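Local coordinates for protein peptidoglycan D,D-transpeptidase FtsI (Yersinia pestis, PDB 6SYN) that probably cross-links peptidoglycan stem peptides during cell division, as a class B penicillin-binding protein with D,D-transpeptidase activity that is acylated by beta-lactams, at residues V463-S467 against N468-A472; P407-R410 against T411-M415; A492-F495 against G496-G500. All blocks are in the same frame, centred on the assembly; numbering follows the deposited sequence.

Interaction 1 (V463-S467 against N468-A472); sequences VAPAS and NPRFA
V463 and A472 face each other as an antiparallel, non-hydrogen-bonded pair, their CA atoms 4.5 Å apart, at the base of the turn that joins strand 455-464 to strand 471-478. One step nearer the turn, A464 and F471 form the hydrogen-bonded pair: A464 N donates to F471 O at 3.1 Å, and F471 N answers to A464 O. The same A464 O accepts R470 N at 2.9 Å, so two successive residues, R470 and F471, sit against A464 in a classic beta bulge. The donors use this oxygen differently. F471 N lies almost in line with the carbonyl bond (172°), whereas R470 N stands above the carbonyl plane, although its own N-H aims nearly straight (174°). Past the bulge, the peptide before P465 is cis, and P465 to N468 form a type I turn closed by N468 N to P465 O at 3.2 Å.

V463 and P469 share one face of the hairpin, the valine lying aslant to the proline ring with CG1 3.5 Å from P469 CG. Its other branch, CG2, reaches CB of A472 at 4.3 Å. A464 and F471 occupy the other face, packed against M499 of helix 492-505. With CG beside its own backbone N (chi1 -47°), the F471 ring folds back so that R470 CB sits over its centre, 3.6 Å above the plane. At the turn, S467 OG hydrogen-bonds D511 near the modelled C terminus.

The double grip on A464 O takes up both N-H groups of the bulge at one acceptor, accommodating the additional residue without breaking the pairing. The hairpin joins two inner strands of the five-stranded transpeptidase sheet, with apolar side chains on both faces.

Interaction 2 (P407-R410 against T411-M415); sequences PLVR and TVVHM
R410 O accepts H414 N at 2.7 Å and V409 O accepts V413 N at 2.7 Å, two successive i to i+4 bonds in helix 406-416. The V409 bond lies in the carbonyl plane; in the R410 bond the donor is tilted from it. Two residues before the V409 bond, T411 N binds P407 O at 3.2 Å from above the carbonyl plane. The hydroxyl of T411, turned beside its own backbone N (chi1 -75°), comes close to that same oxygen, but it also hydrogen-bonds E270. R410 has NH1 in a salt bridge with E406, one turn earlier.

Packing follows the helix pitch. V409 CG1 meets V413 CG2 at 4.1 Å, the two valines slanting across each other, while V412 CG2 sits 3.5 Å from L408 O. V409 and V412 cover M260 of helix 255-264, and M415 reaches helix 297-303.

Apolar branches therefore line the side turned to the neighbouring helices, while R410 and H414 mark the exposed one. The R410 to E406 salt bridge spans one turn along that outer surface, and T411 to E270 ties the helix to a residue outside it.

Interaction 3 (A492-F495 against G496-G500); sequences APVF and GAIMG
F495 and M499 lie side by side one helical turn apart, pointing the same way, with ring atom CE1 3.8 Å from M499 CB. The phenylalanine has CG anti to its backbone N (chi1 180°), which lays the ring alongside M499 and leaves G496 N at the ring edge, near its plane. M499 starts in the same sense (chi1 -167°), which brings CB obliquely to the ring and CG to 4.1 Å from CE1; the chain bends only beyond, at chi2. In the backbone of the same turn, F495 O accepts M499 N at 2.8 Å, nearly in line with the carbonyl bond.

V494 and I498 make a second such pair round the helix. I498 CG1 is set beside its own backbone N (chi1 -76°), lying 3.4 Å from V494 O, and the extended end carries CD1 alongside V494 CG1 at 4.0 Å. The backbone repeats the spacing: I498 N binds V494 O at 3.1 Å, and A497 N and G496 N bind P493 O and A492 O in turn.

The two pairs serve different neighbours. V494 and I498 meet helix 183-199, at A196 and at V189 and E192. F495 and M499 press onto L473 of strand 471-478, and F495 also onto T460 of strand 455-464. At the helix start, the side chain of A492 lies about 9 Å from the bound beta-lactam-derived ligand.

The side-chain contacts within both pairs are apolar, while the N-H groups of G496 to M499 are bonded to the carbonyls one turn earlier. Helix 492-505 presents apolar side chains to the sheet on one side and to helix 183-199 on another.

From the N terminus the order is interaction 2, then 1, then 3, in series with no nesting or crossing. Interaction 2 is a turn within helix 406-416 and closes no long loop. Interaction 1 closes the hairpin between strands 455-464 and 471-478, and its A466 O packs against V413 CG1 of interaction 2 at 4.2 Å. Interaction 3, within helix 492-505, lies over the A464 and F471 face of that hairpin: M499 CG reaches A464 CB at 3.7 Å. Interactions 2 and 3 have centres about 22 Å apart, so the hairpin touches both helices, which do not touch each other through these segments.

Interaction 1 (V463-S467 against N468-A472)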
loop_
_atom_site.group_PDB
_atom_site.type_symbol
_atom_site.label_atom_id
_atom_site.label_comp_id
_atom_site.label_asym_id
_atom_site.label_seq_id
_atom_site.Cartn_x
_atom_site.Cartn_y
_atom_site.Cartn_z
ATOM N N VAL A 463 -2.297 2.844 15.152
ATOM C CA VAL A 463 -3.318 3.915 15.283
ATOM C C VAL A 463 -2.687 5.022 16.133
ATOM O O VAL A 463 -1.808 4.690 16.947
ATOM C CB VAL A 463 -4.589 3.295 15.889
ATOM C CG1 VAL A 463 -4.984 3.895 17.228
ATOM C CG2 VAL A 463 -5.743 3.320 14.908
ATOM N N ALA A 464 -3.071 6.281 15.919
ATOM C CA ALA A 464 -2.545 7.439 16.677
ATOM C C ALA A 464 -3.409 8.671 16.442
ATOM O O ALA A 464 -4.097 8.758 15.429
ATOM C CB ALA A 464 -1.116 7.715 16.290
ATOM N N PRO A 465 -3.437 9.630 17.401
ATOM C CA PRO A 465 -2.918 9.414 18.755
ATOM C C PRO A 465 -3.774 8.389 19.514
ATOM O O PRO A 465 -4.948 8.289 19.227
ATOM C CB PRO A 465 -3.014 10.787 19.440
ATOM C CG PRO A 465 -3.212 11.770 18.300
ATOM C CD PRO A 465 -3.942 10.996 17.217
ATOM N N ALA A 466 -3.189 7.663 20.466
ATOM C CA ALA A 466 -3.862 6.534 21.154
ATOM C C ALA A 466 -4.906 7.034 22.166
ATOM O O ALA A 466 -5.658 6.189 22.681
ATOM C CB ALA A 466 -2.840 5.642 21.806
ATOM N N SER A 467 -4.950 8.340 22.452
ATOM C CA SER A 467 -5.963 8.984 23.332
ATOM C C SER A 467 -7.291 9.097 22.588
ATOM O O SER A 467 -8.351 8.958 23.221
ATOM C CB SER A 467 -5.514 10.346 23.772
ATOM O OG SER A 467 -4.350 10.253 24.573
ATOM N N ASN A 468 -7.192 9.353 21.285
ATOM C CA ASN A 468 -8.286 9.778 20.379
ATOM C C ASN A 468 -7.777 9.548 18.960
ATOM O O ASN A 468 -7.365 10.492 18.290
ATOM C CB ASN A 468 -8.662 11.236 20.653
ATOM C CG ASN A 468 -9.987 11.658 20.057
ATOM O OD1 ASN A 468 -10.700 10.859 19.454
ATOM N ND2 ASN A 468 -10.332 12.918 20.242
ATOM N N PRO A 469 -7.699 8.279 18.501
ATOM C CA PRO A 469 -7.101 7.961 17.207
ATOM C C PRO A 469 -7.745 8.747 16.061
ATOM O O PRO A 469 -8.956 8.873 16.040
ATOM C CB PRO A 469 -7.374 6.464 17.018
ATOM C CG PRO A 469 -7.538 5.934 18.425
ATOM C CD PRO A 469 -8.170 7.073 19.199
ATOM N N ARG A 470 -6.908 9.251 15.159
ATOM C CA ARG A 470 -7.326 9.991 13.945
ATOM C C ARG A 470 -6.878 9.214 12.705
ATOM O O ARG A 470 -7.626 9.217 11.707
ATOM C CB ARG A 470 -6.745 11.407 13.994
ATOM C CG ARG A 470 -7.493 12.336 14.942
ATOM C CD ARG A 470 -8.843 12.755 14.385
ATOM N NE ARG A 470 -8.678 13.443 13.108
ATOM C CZ ARG A 470 -8.426 14.744 12.967
ATOM N NH1 ARG A 470 -8.325 15.527 14.029
ATOM N NH2 ARG A 470 -8.274 15.262 11.760
ATOM N N PHE A 471 -5.722 8.549 12.776
ATOM C CA PHE A 471 -5.056 7.920 11.609
ATOM C C PHE A 471 -4.695 6.472 11.926
ATOM O O PHE A 471 -3.979 6.216 12.909
ATOM C CB PHE A 471 -3.821 8.728 11.226
ATOM C CG PHE A 471 -4.098 10.207 11.158
ATOM C CD1 PHE A 471 -4.954 10.717 10.195
ATOM C CD2 PHE A 471 -3.537 11.079 12.075
ATOM C CE1 PHE A 471 -5.222 12.075 10.134
ATOM C CE2 PHE A 471 -3.803 12.436 12.009
ATOM C CZ PHE A 471 -4.646 12.932 11.043
ATOM N N ALA A 472 -5.205 5.559 11.105
ATOM C CA ALA A 472 -4.719 4.169 11.001
ATOM C C ALA A 472 -3.598 4.156 9.960
ATOM O O ALA A 472 -3.764 4.801 8.904
ATOM C CB ALA A 472 -5.851 3.241 10.644
#

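Interaction 2 (P407-R410 against T411-M415)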
loop_
_atom_site.group_PDB
_atom_site.type_symbol
_atom_site.label_atom_id
_atom_site.label_comp_id
_atom_site.label_asym_id
_atom_site.label_seq_id
_atom_site.Cartn_x
_atom_site.Cartn_y
_atom_site.Cartn_z
ATOM N N PRO A 407 -15.854 0.330 24.759
ATOM C CA PRO A 407 -14.934 0.229 25.899
ATOM C C PRO A 407 -14.071 -1.043 25.848
ATOM O O PRO A 407 -12.961 -1.030 26.371
ATOM C CB PRO A 407 -15.844 0.230 27.144
ATOM C CG PRO A 407 -17.248 0.524 26.622
ATOM C CD PRO A 407 -17.252 0.106 25.164
ATOM N N LEU A 408 -14.606 -2.094 25.221
ATOM C CA LEU A 408 -13.909 -3.374 24.919
ATOM C C LEU A 408 -12.700 -3.087 24.020
ATOM O O LEU A 408 -11.603 -3.590 24.342
ATOM C CB LEU A 408 -14.906 -4.323 24.243
ATOM C CG LEU A 408 -14.553 -5.806 24.292
ATOM C CD1 LEU A 408 -15.793 -6.669 24.113
ATOM C CD2 LEU A 408 -13.505 -6.152 23.246
ATOM N N VAL A 409 -12.888 -2.295 22.956
ATOM C CA VAL A 409 -11.837 -1.980 21.939
ATOM C C VAL A 409 -10.805 -1.024 22.567
ATOM O O VAL A 409 -9.592 -1.198 22.291
ATOM C CB VAL A 409 -12.450 -1.397 20.645
ATOM C CG1 VAL A 409 -11.396 -1.029 19.611
ATOM C CG2 VAL A 409 -13.473 -2.336 20.025
ATOM N N ARG A 410 -11.263 -0.057 23.374
ATOM C CA ARG A 410 -10.418 1.018 23.962
ATOM C C ARG A 410 -9.420 0.383 24.932
ATOM O O ARG A 410 -8.238 0.783 24.899
ATOM C CB ARG A 410 -11.282 2.085 24.643
ATOM C CG ARG A 410 -10.486 3.200 25.310
ATOM C CD ARG A 410 -11.306 4.435 25.646
ATOM N NE ARG A 410 -11.453 5.303 24.478
ATOM C CZ ARG A 410 -12.604 5.717 23.944
ATOM N NH1 ARG A 410 -13.768 5.370 24.475
ATOM N NH2 ARG A 410 -12.584 6.494 22.871
ATOM N N THR A 411 -9.879 -0.587 25.731
ATOM C CA THR A 411 -9.044 -1.398 26.657
ATOM C C THR A 411 -7.924 -2.082 25.868
ATOM O O THR A 411 -6.782 -2.074 26.358
ATOM C CB THR A 411 -9.889 -2.414 27.439
ATOM O OG1 THR A 411 -10.604 -1.705 28.452
ATOM C CG2 THR A 411 -9.068 -3.495 28.106
ATOM N N VAL A 412 -8.236 -2.656 24.703
ATOM C CA VAL A 412 -7.247 -3.392 23.858
ATOM C C VAL A 412 -6.349 -2.382 23.137
ATOM O O VAL A 412 -5.142 -2.660 23.007
ATOM C CB VAL A 412 -7.929 -4.360 22.873
ATOM C CG1 VAL A 412 -6.931 -4.999 21.920
ATOM C CG2 VAL A 412 -8.709 -5.432 23.616
ATOM N N VAL A 413 -6.900 -1.254 22.686
ATOM C CA VAL A 413 -6.068 -0.146 22.139
ATOM C C VAL A 413 -5.084 0.265 23.242
ATOM O O VAL A 413 -3.879 0.365 22.938
ATOM C CB VAL A 413 -6.912 1.034 21.616
ATOM C CG1 VAL A 413 -6.041 2.222 21.236
ATOM C CG2 VAL A 413 -7.770 0.630 20.425
ATOM N N HIS A 414 -5.549 0.444 24.485
ATOM C CA HIS A 414 -4.672 0.834 25.624
ATOM C C HIS A 414 -3.586 -0.232 25.831
ATOM O O HIS A 414 -2.430 0.166 26.055
ATOM C CB HIS A 414 -5.448 1.120 26.919
ATOM C CG HIS A 414 -4.529 1.481 28.041
ATOM N ND1 HIS A 414 -4.087 0.552 28.965
ATOM C CD2 HIS A 414 -3.904 2.639 28.348
ATOM C CE1 HIS A 414 -3.258 1.130 29.813
ATOM N NE2 HIS A 414 -3.127 2.408 29.456
ATOM N N MET A 415 -3.940 -1.523 25.750
ATOM C CA MET A 415 -2.980 -2.666 25.787
ATOM C C MET A 415 -1.920 -2.509 24.686
ATOM O O MET A 415 -0.740 -2.825 24.946
ATOM C CB MET A 415 -3.688 -4.008 25.586
ATOM C CG MET A 415 -4.295 -4.571 26.850
ATOM S SD MET A 415 -5.338 -5.997 26.487
ATOM C CE MET A 415 -6.069 -6.275 28.100
#

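Interaction 3 (A492-F495 against G496-G500)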
loop_
_atom_site.group_PDB
_atom_site.type_symbol
_atom_site.label_atom_id
_atom_site.label_comp_id
_atom_site.label_asym_id
_atom_site.label_seq_id
_atom_site.Cartn_x
_atom_site.Cartn_y
_atom_site.Cartn_z
ATOM N N ALA A 492 8.618 -0.963 12.139
ATOM C CA ALA A 492 8.373 -0.093 13.317
ATOM C C ALA A 492 8.963 1.300 13.094
ATOM O O ALA A 492 8.259 2.291 13.253
ATOM C CB ALA A 492 8.921 -0.726 14.575
ATOM N N PRO A 493 10.258 1.444 12.720
ATOM C CA PRO A 493 10.857 2.769 12.573
ATOM C C PRO A 493 10.209 3.581 11.444
ATOM O O PRO A 493 10.014 4.766 11.632
ATOM C CB PRO A 493 12.347 2.509 12.274
ATOM C CG PRO A 493 12.422 1.058 11.834
ATOM C CD PRO A 493 11.222 0.365 12.445
ATOM N N VAL A 494 9.888 2.930 10.323
ATOM C CA VAL A 494 9.224 3.565 9.145
ATOM C C VAL A 494 7.819 4.021 9.560
ATOM O O VAL A 494 7.394 5.097 9.097
ATOM C CB VAL A 494 9.171 2.624 7.926
ATOM C CG1 VAL A 494 8.446 3.265 6.752
ATOM C CG2 VAL A 494 10.556 2.171 7.498
ATOM N N PHE A 495 7.126 3.235 10.389
ATOM C CA PHE A 495 5.806 3.607 10.964
ATOM C C PHE A 495 5.965 4.895 11.778
ATOM O O PHE A 495 5.162 5.824 11.594
ATOM C CB PHE A 495 5.226 2.488 11.831
ATOM C CG PHE A 495 3.886 2.819 12.439
ATOM C CD1 PHE A 495 3.781 3.739 13.474
ATOM C CD2 PHE A 495 2.726 2.220 11.974
ATOM C CE1 PHE A 495 2.550 4.042 14.036
ATOM C CE2 PHE A 495 1.495 2.524 12.539
ATOM C CZ PHE A 495 1.408 3.435 13.567
ATOM N N GLY A 496 6.969 4.932 12.659
ATOM C CA GLY A 496 7.235 6.071 13.558
ATOM C C GLY A 496 7.468 7.351 12.777
ATOM O O GLY A 496 6.776 8.352 13.059
ATOM N N ALA A 497 8.392 7.306 11.814
ATOM C CA ALA A 497 8.740 8.417 10.900
ATOM C C ALA A 497 7.485 8.932 10.182
ATOM O O ALA A 497 7.312 10.164 10.119
ATOM C CB ALA A 497 9.787 7.958 9.914
ATOM N N ILE A 498 6.644 8.037 9.650
ATOM C CA ILE A 498 5.448 8.427 8.840
ATOM C C ILE A 498 4.381 9.021 9.769
ATOM O O ILE A 498 3.896 10.118 9.468
ATOM C CB ILE A 498 4.908 7.248 8.003
ATOM C CG1 ILE A 498 5.790 6.992 6.777
ATOM C CG2 ILE A 498 3.455 7.488 7.606
ATOM C CD1 ILE A 498 5.394 5.790 5.949
ATOM N N MET A 499 4.041 8.334 10.861
ATOM C CA MET A 499 2.956 8.766 11.785
ATOM C C MET A 499 3.333 10.089 12.468
ATOM O O MET A 499 2.422 10.908 12.683
ATOM C CB MET A 499 2.652 7.694 12.837
ATOM C CG MET A 499 1.368 7.955 13.602
ATOM S SD MET A 499 -0.027 8.391 12.516
ATOM C CE MET A 499 -0.851 6.804 12.374
ATOM N N GLY A 500 4.621 10.291 12.770
ATOM C CA GLY A 500 5.161 11.536 13.351
ATOM C C GLY A 500 4.847 12.742 12.483
ATOM O O GLY A 500 4.171 13.661 12.972
#